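Local coordinates for protein transcriptional regulator (Streptococcus dysgalactiae, PDB 4YV9) that probably regulates transcription by binding DNA through a helix-turn-helix domain, in response to SHP peptide pheromones sensed by a helical repeat domain, at residues F73-L76 and L77-V80; I146-G149 and N150-F154. One frame throughout, in Å; residues are numbered along the deposited sequence.

Interaction 1: residues F73-L76 and L77-V80; sequences FFTL and LSRV
The carbonyl oxygen of Thr75 is gripped by two donors one helical turn on. Arg79 N meets Thr75 O at 3.1 Å in the ordinary backbone bond. The hydroxyl of Ser78 is closer, with OG to Thr75 O at 2.6 Å. Both donors come from the same face of the carbonyl plane, but the hydroxyl bends in at a C=O...O angle of 111°, well to the flank. The torsion explains its reach: Ser78 OG sits between its own N and carbonyl carbon (chi1 55°), which turns it back over the carbonyl of the preceding turn. The hydroxyl of Thr75 itself turns to the chain before it, bonded to Thr71 O.

The apolar flank of the same turns points into the protein. The Phe73 ring takes Leu77 over one face, with CG offset toward the rim. The closest touch is Phe73 CE2 to Leu77 CD1, 3.6 Å. CG of Phe73 lies anti to its backbone N (chi1 -173°), which swings the ring along the helix toward Leu77. Three residues on, Leu76 CD1 meets Val80 CG2 at 3.9 Å, a lighter contact of branch ends. The carbonyl of Leu76 accepts Val80 N at 3.0 Å in a nearly straight bond.

Leu76, Leu77 and Val80 also pack on helix 103-113, and Phe73 and Leu77 on helix 142-151. Leu77 and Val80 each touch a modified side chain of the bound peptide. The arrangement is that of an amphipathic alpha-helix: i to i+4 backbone bonds, a serine hydroxyl returned to the i-3 carbonyl, and an apolar face that here borders the peptide site.

Interaction 2: residues I146-G149 and N150-F154; sequences ILLG and NCSRF
Ser152 OG donates to Leu148 O at 2.6 Å, the shortest polar bond between the two halves of this turn. The hydroxyl stands above the carbonyl plane, 38° out of it. It gets there because OG lies beside the backbone N of Ser152 (chi1 -73°), which directs it back toward the preceding turn. The side chain of Leu148 keeps to the hydrophobic interior, against Leu160, Leu163 and Met167 of helix 157-169.

The backbone bonding changes character along this stretch. Asn150 N still bonds to Ile146 O at 3.0 Å. Cys151 N is shared: its bond to Leu147 O is weak, bent to 131°, and a second weak bond goes from Cys151 N to Leu148 O at 3.3 Å. Leu147 O takes a further weak bond from Asn150 N. Such mixed i+3 and i+4 bonding marks an alpha-helix passing into a short 3-10 turn, residues 152-154, where Phe154 N closes on Cys151 O at 2.9 Å. The turn belongs to the helical repeat region assigned to the Rgg C-terminal family, related to TPR proteins.

Asn150 and Ile146 run side by side and point the same way. The amide nitrogen ND2 of Asn150 lies 3.4 Å from Ile146 CG2. Its main polar partner is the backbone of the bound peptide, to which ND2 is hydrogen-bonded, and Ile146 packs on an apolar side chain of the same peptide. The amide oxygen OD1 of Asn150 is also satisfied by a hydrogen bond beyond this stretch. Cys151 SG stays over its own helix, 3.5 Å from Leu147 O, while its side chain also packs on Leu130 of helix 124-136.

Overall arrangement
Interaction 1 comes first along the chain, on helix 72-85. Interaction 2 follows much later, at the end of helix 142-151 and the turn after it. Their centres lie 15 Å apart, yet the two helices touch. Phe73 CZ reaches Ile146 CG2 at 3.6 Å, and Leu77 CD2 lies 3.9 Å from the same methyl. Helix 103-113 packs against side chains of both interactions. Each also reaches the bound peptide, interaction 1 with apolar side chains and interaction 2 with a hydrogen bond from a side-chain amide to the peptide backbone as well. The two helices therefore both contribute to a site that holds an inhibitor peptide here and is probably related to where pheromone is sensed.

Interaction 1: residues F73-L76 and L77-V80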
ATOM      1  N   PHE B  73     -11.517  -9.754 -11.320  1.00 55.82           N
ATOM      2  CA  PHE B  73     -12.187  -9.004 -10.257  1.00 55.06           C
ATOM      3  C   PHE B  73     -11.825  -7.525 -10.314  1.00 56.93           C
ATOM      4  O   PHE B  73     -12.683  -6.666 -10.136  1.00 57.38           O
ATOM      5  CB  PHE B  73     -11.846  -9.576  -8.884  1.00 53.24           C
ATOM      6  CG  PHE B  73     -12.637  -8.966  -7.760  1.00 52.40           C
ATOM      7  CD1 PHE B  73     -14.028  -9.089  -7.715  1.00 51.65           C
ATOM      8  CD2 PHE B  73     -11.999  -8.280  -6.743  1.00 52.57           C
ATOM      9  CE1 PHE B  73     -14.748  -8.539  -6.674  1.00 51.06           C
ATOM     10  CE2 PHE B  73     -12.707  -7.739  -5.697  1.00 51.97           C
ATOM     11  CZ  PHE B  73     -14.092  -7.864  -5.662  1.00 51.20           C
ATOM     12  N   PHE B  74     -10.555  -7.230 -10.570  1.00 58.26           N
ATOM     13  CA  PHE B  74     -10.115  -5.846 -10.662  1.00 60.36           C
ATOM     14  C   PHE B  74     -10.689  -5.191 -11.925  1.00 72.55           C
ATOM     15  O   PHE B  74     -10.952  -3.984 -11.950  1.00 63.87           O
ATOM     16  CB  PHE B  74      -8.583  -5.760 -10.656  1.00 67.90           C
ATOM     17  CG  PHE B  74      -8.058  -4.396 -10.309  1.00 69.69           C
ATOM     18  CD1 PHE B  74      -7.981  -3.982  -8.985  1.00 74.90           C
ATOM     19  CD2 PHE B  74      -7.666  -3.518 -11.304  1.00 71.11           C
ATOM     20  CE1 PHE B  74      -7.504  -2.722  -8.662  1.00 75.80           C
ATOM     21  CE2 PHE B  74      -7.185  -2.260 -10.992  1.00 74.42           C
ATOM     22  CZ  PHE B  74      -7.106  -1.859  -9.669  1.00 75.23           C
ATOM     23  N   THR B  75     -10.887  -6.000 -12.965  1.00 62.31           N
ATOM     24  CA  THR B  75     -11.499  -5.526 -14.202  1.00 65.66           C
ATOM     25  C   THR B  75     -12.959  -5.176 -13.930  1.00 63.72           C
ATOM     26  O   THR B  75     -13.465  -4.138 -14.377  1.00 65.63           O
ATOM     27  CB  THR B  75     -11.398  -6.584 -15.330  1.00 67.26           C
ATOM     28  OG1 THR B  75     -10.019  -6.853 -15.619  1.00 70.85           O
ATOM     29  CG2 THR B  75     -12.083  -6.093 -16.593  1.00 72.51           C
ATOM     30  N   LEU B  76     -13.631  -6.040 -13.178  1.00 61.38           N
ATOM     31  CA  LEU B  76     -15.002  -5.778 -12.757  1.00 60.86           C
ATOM     32  C   LEU B  76     -15.088  -4.468 -11.987  1.00 75.03           C
ATOM     33  O   LEU B  76     -15.904  -3.600 -12.305  1.00 63.28           O
ATOM     34  CB  LEU B  76     -15.537  -6.923 -11.908  1.00 58.25           C
ATOM     35  CG  LEU B  76     -16.938  -6.732 -11.315  1.00 57.63           C
ATOM     36  CD1 LEU B  76     -17.956  -6.437 -12.407  1.00 71.50           C
ATOM     37  CD2 LEU B  76     -17.323  -7.965 -10.546  1.00 57.03           C
ATOM     38  N   LEU B  77     -14.227  -4.325 -10.984  1.00 60.95           N
ATOM     39  CA  LEU B  77     -14.211  -3.124 -10.156  1.00 61.87           C
ATOM     40  C   LEU B  77     -13.965  -1.850 -10.957  1.00 70.46           C
ATOM     41  O   LEU B  77     -14.563  -0.817 -10.672  1.00 66.23           O
ATOM     42  CB  LEU B  77     -13.151  -3.239  -9.073  1.00 60.93           C
ATOM     43  CG  LEU B  77     -13.446  -4.317  -8.040  1.00 58.19           C
ATOM     44  CD1 LEU B  77     -12.372  -4.358  -6.962  1.00 57.64           C
ATOM     45  CD2 LEU B  77     -14.777  -4.027  -7.445  1.00 57.65           C
ATOM     46  N   SER B  78     -13.072  -1.927 -11.939  1.00 66.17           N
ATOM     47  CA  SER B  78     -12.718  -0.767 -12.741  1.00 74.75           C
ATOM     48  C   SER B  78     -13.900  -0.293 -13.585  1.00 70.81           C
ATOM     49  O   SER B  78     -14.163   0.902 -13.658  1.00 76.03           O
ATOM     50  CB  SER B  78     -11.515  -1.086 -13.629  1.00 78.85           C
ATOM     51  OG  SER B  78     -11.774  -2.226 -14.425  1.00 81.64           O
ATOM     52  N   ARG B  79     -14.608  -1.230 -14.211  1.00 69.81           N
ATOM     53  CA  ARG B  79     -15.824  -0.919 -14.959  1.00 71.24           C
ATOM     54  C   ARG B  79     -16.879  -0.258 -14.062  1.00 73.13           C
ATOM     55  O   ARG B  79     -17.347   0.845 -14.353  1.00 74.47           O
ATOM     56  CB  ARG B  79     -16.407  -2.187 -15.598  1.00 69.97           C
ATOM     57  CG  ARG B  79     -15.525  -2.837 -16.669  1.00 72.31           C
ATOM     58  CD  ARG B  79     -16.263  -3.964 -17.405  1.00 72.77           C
ATOM     59  NE  ARG B  79     -17.319  -3.440 -18.276  1.00 90.58           N
ATOM     60  CZ  ARG B  79     -18.199  -4.187 -18.943  1.00 93.10           C
ATOM     61  NH1 ARG B  79     -18.164  -5.513 -18.847  1.00 90.63           N
ATOM     62  NH2 ARG B  79     -19.124  -3.608 -19.704  1.00 90.41           N
ATOM     63  N   VAL B  80     -17.235  -0.943 -12.972  1.00 68.48           N
ATOM     64  CA  VAL B  80     -18.218  -0.458 -12.000  1.00 73.44           C
ATOM     65  C   VAL B  80     -17.864   0.943 -11.511  1.00 73.87           C
ATOM     66  O   VAL B  80     -18.733   1.802 -11.332  1.00 73.06           O
ATOM     67  CB  VAL B  80     -18.318  -1.415 -10.777  1.00 74.26           C
ATOM     68  CG1 VAL B  80     -19.309  -0.883  -9.755  1.00 70.73           C
ATOM     69  CG2 VAL B  80     -18.713  -2.813 -11.218  1.00 63.23           C
TER

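Interaction 2: residues I146-G149 and N150-F154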
ATOM      1  N   ILE B 146     -13.572  -6.522  -0.294  1.00 33.51           N
ATOM      2  CA  ILE B 146     -14.308  -5.640  -1.209  1.00 34.34           C
ATOM      3  C   ILE B 146     -15.786  -6.055  -1.318  1.00 38.54           C
ATOM      4  O   ILE B 146     -16.691  -5.209  -1.378  1.00 37.22           O
ATOM      5  CB  ILE B 146     -13.651  -5.631  -2.597  1.00 35.24           C
ATOM      6  CG1 ILE B 146     -12.254  -5.001  -2.518  1.00 35.26           C
ATOM      7  CG2 ILE B 146     -14.531  -4.886  -3.628  1.00 35.30           C
ATOM      8  CD1 ILE B 146     -12.256  -3.559  -2.113  1.00 40.80           C
ATOM      9  N   LEU B 147     -16.038  -7.358  -1.337  1.00 37.36           N
ATOM     10  CA  LEU B 147     -17.414  -7.838  -1.332  1.00 37.25           C
ATOM     11  C   LEU B 147     -18.158  -7.319  -0.101  1.00 38.41           C
ATOM     12  O   LEU B 147     -19.234  -6.734  -0.222  1.00 40.96           O
ATOM     13  CB  LEU B 147     -17.457  -9.357  -1.382  1.00 36.38           C
ATOM     14  CG  LEU B 147     -17.191  -9.987  -2.752  1.00 41.32           C
ATOM     15  CD1 LEU B 147     -17.035 -11.492  -2.591  1.00 38.01           C
ATOM     16  CD2 LEU B 147     -18.345  -9.645  -3.730  1.00 35.38           C
ATOM     17  N   LEU B 148     -17.573  -7.517   1.077  1.00 38.64           N
ATOM     18  CA  LEU B 148     -18.197  -7.082   2.320  1.00 38.73           C
ATOM     19  C   LEU B 148     -18.423  -5.581   2.331  1.00 37.51           C
ATOM     20  O   LEU B 148     -19.503  -5.115   2.686  1.00 44.21           O
ATOM     21  CB  LEU B 148     -17.348  -7.472   3.537  1.00 34.02           C
ATOM     22  CG  LEU B 148     -17.827  -6.907   4.878  1.00 39.76           C
ATOM     23  CD1 LEU B 148     -19.113  -7.586   5.271  1.00 41.30           C
ATOM     24  CD2 LEU B 148     -16.781  -7.081   5.977  1.00 38.91           C
ATOM     25  N   GLY B 149     -17.397  -4.834   1.940  1.00 39.23           N
ATOM     26  CA  GLY B 149     -17.467  -3.387   1.942  1.00 35.54           C
ATOM     27  C   GLY B 149     -18.611  -2.891   1.080  1.00 43.98           C
ATOM     28  O   GLY B 149     -19.369  -2.022   1.492  1.00 45.92           O
ATOM     29  N   ASN B 150     -18.772  -3.468  -0.103  1.00 39.44           N
ATOM     30  CA  ASN B 150     -19.764  -2.946  -1.030  1.00 45.21           C
ATOM     31  C   ASN B 150     -21.176  -3.507  -0.825  1.00 43.09           C
ATOM     32  O   ASN B 150     -22.134  -2.960  -1.352  1.00 42.75           O
ATOM     33  CB  ASN B 150     -19.289  -3.176  -2.464  1.00 47.04           C
ATOM     34  CG  ASN B 150     -18.194  -2.200  -2.864  1.00 49.45           C
ATOM     35  OD1 ASN B 150     -18.318  -0.997  -2.656  1.00 60.85           O
ATOM     36  ND2 ASN B 150     -17.126  -2.710  -3.429  1.00 42.68           N
ATOM     37  N   CYS B 151     -21.312  -4.569  -0.036  1.00 41.23           N
ATOM     38  CA  CYS B 151     -22.632  -5.147   0.225  1.00 42.46           C
ATOM     39  C   CYS B 151     -23.156  -4.835   1.627  1.00 40.89           C
ATOM     40  O   CYS B 151     -24.250  -5.271   1.986  1.00 44.01           O
ATOM     41  CB  CYS B 151     -22.597  -6.665   0.023  1.00 33.21           C
ATOM     42  SG  CYS B 151     -22.326  -7.126  -1.703  1.00 42.41           S
ATOM     43  N   SER B 152     -22.384  -4.075   2.403  1.00 40.44           N
ATOM     44  CA  SER B 152     -22.674  -3.857   3.826  1.00 40.26           C
ATOM     45  C   SER B 152     -24.052  -3.260   4.090  1.00 43.13           C
ATOM     46  O   SER B 152     -24.673  -3.528   5.123  1.00 43.54           O
ATOM     47  CB  SER B 152     -21.603  -2.955   4.452  1.00 41.21           C
ATOM     48  OG  SER B 152     -20.375  -3.668   4.599  1.00 50.41           O
ATOM     49  N   ARG B 153     -24.540  -2.445   3.167  1.00 46.83           N
ATOM     50  CA  ARG B 153     -25.840  -1.810   3.387  1.00 49.06           C
ATOM     51  C   ARG B 153     -26.991  -2.811   3.391  1.00 46.08           C
ATOM     52  O   ARG B 153     -28.106  -2.482   3.795  1.00 48.50           O
ATOM     53  CB  ARG B 153     -26.095  -0.736   2.335  1.00 52.91           C
ATOM     54  CG  ARG B 153     -25.708   0.668   2.780  1.00 69.53           C
ATOM     55  CD  ARG B 153     -25.936   1.616   1.636  1.00 79.40           C
ATOM     56  NE  ARG B 153     -25.393   1.000   0.433  1.00 85.38           N
ATOM     57  CZ  ARG B 153     -26.006   0.965  -0.744  1.00 88.19           C
ATOM     58  NH1 ARG B 153     -27.211   1.526  -0.898  1.00 84.58           N
ATOM     59  NH2 ARG B 153     -25.404   0.355  -1.764  1.00 74.01           N
ATOM     60  N   PHE B 154     -26.731  -4.032   2.936  1.00 44.09           N
ATOM     61  CA  PHE B 154     -27.797  -5.018   2.850  1.00 46.91           C
ATOM     62  C   PHE B 154     -27.609  -6.186   3.810  1.00 51.71           C
ATOM     63  O   PHE B 154     -28.368  -7.148   3.766  1.00 50.79           O
ATOM     64  CB  PHE B 154     -27.916  -5.506   1.413  1.00 44.40           C
ATOM     65  CG  PHE B 154     -28.266  -4.409   0.449  1.00 46.21           C
ATOM     66  CD1 PHE B 154     -29.590  -4.027   0.273  1.00 46.94           C
ATOM     67  CD2 PHE B 154     -27.275  -3.736  -0.249  1.00 43.30           C
ATOM     68  CE1 PHE B 154     -29.921  -3.006  -0.602  1.00 57.39           C
ATOM     69  CE2 PHE B 154     -27.594  -2.716  -1.125  1.00 50.48           C
ATOM     70  CZ  PHE B 154     -28.923  -2.350  -1.304  1.00 56.80           C
TER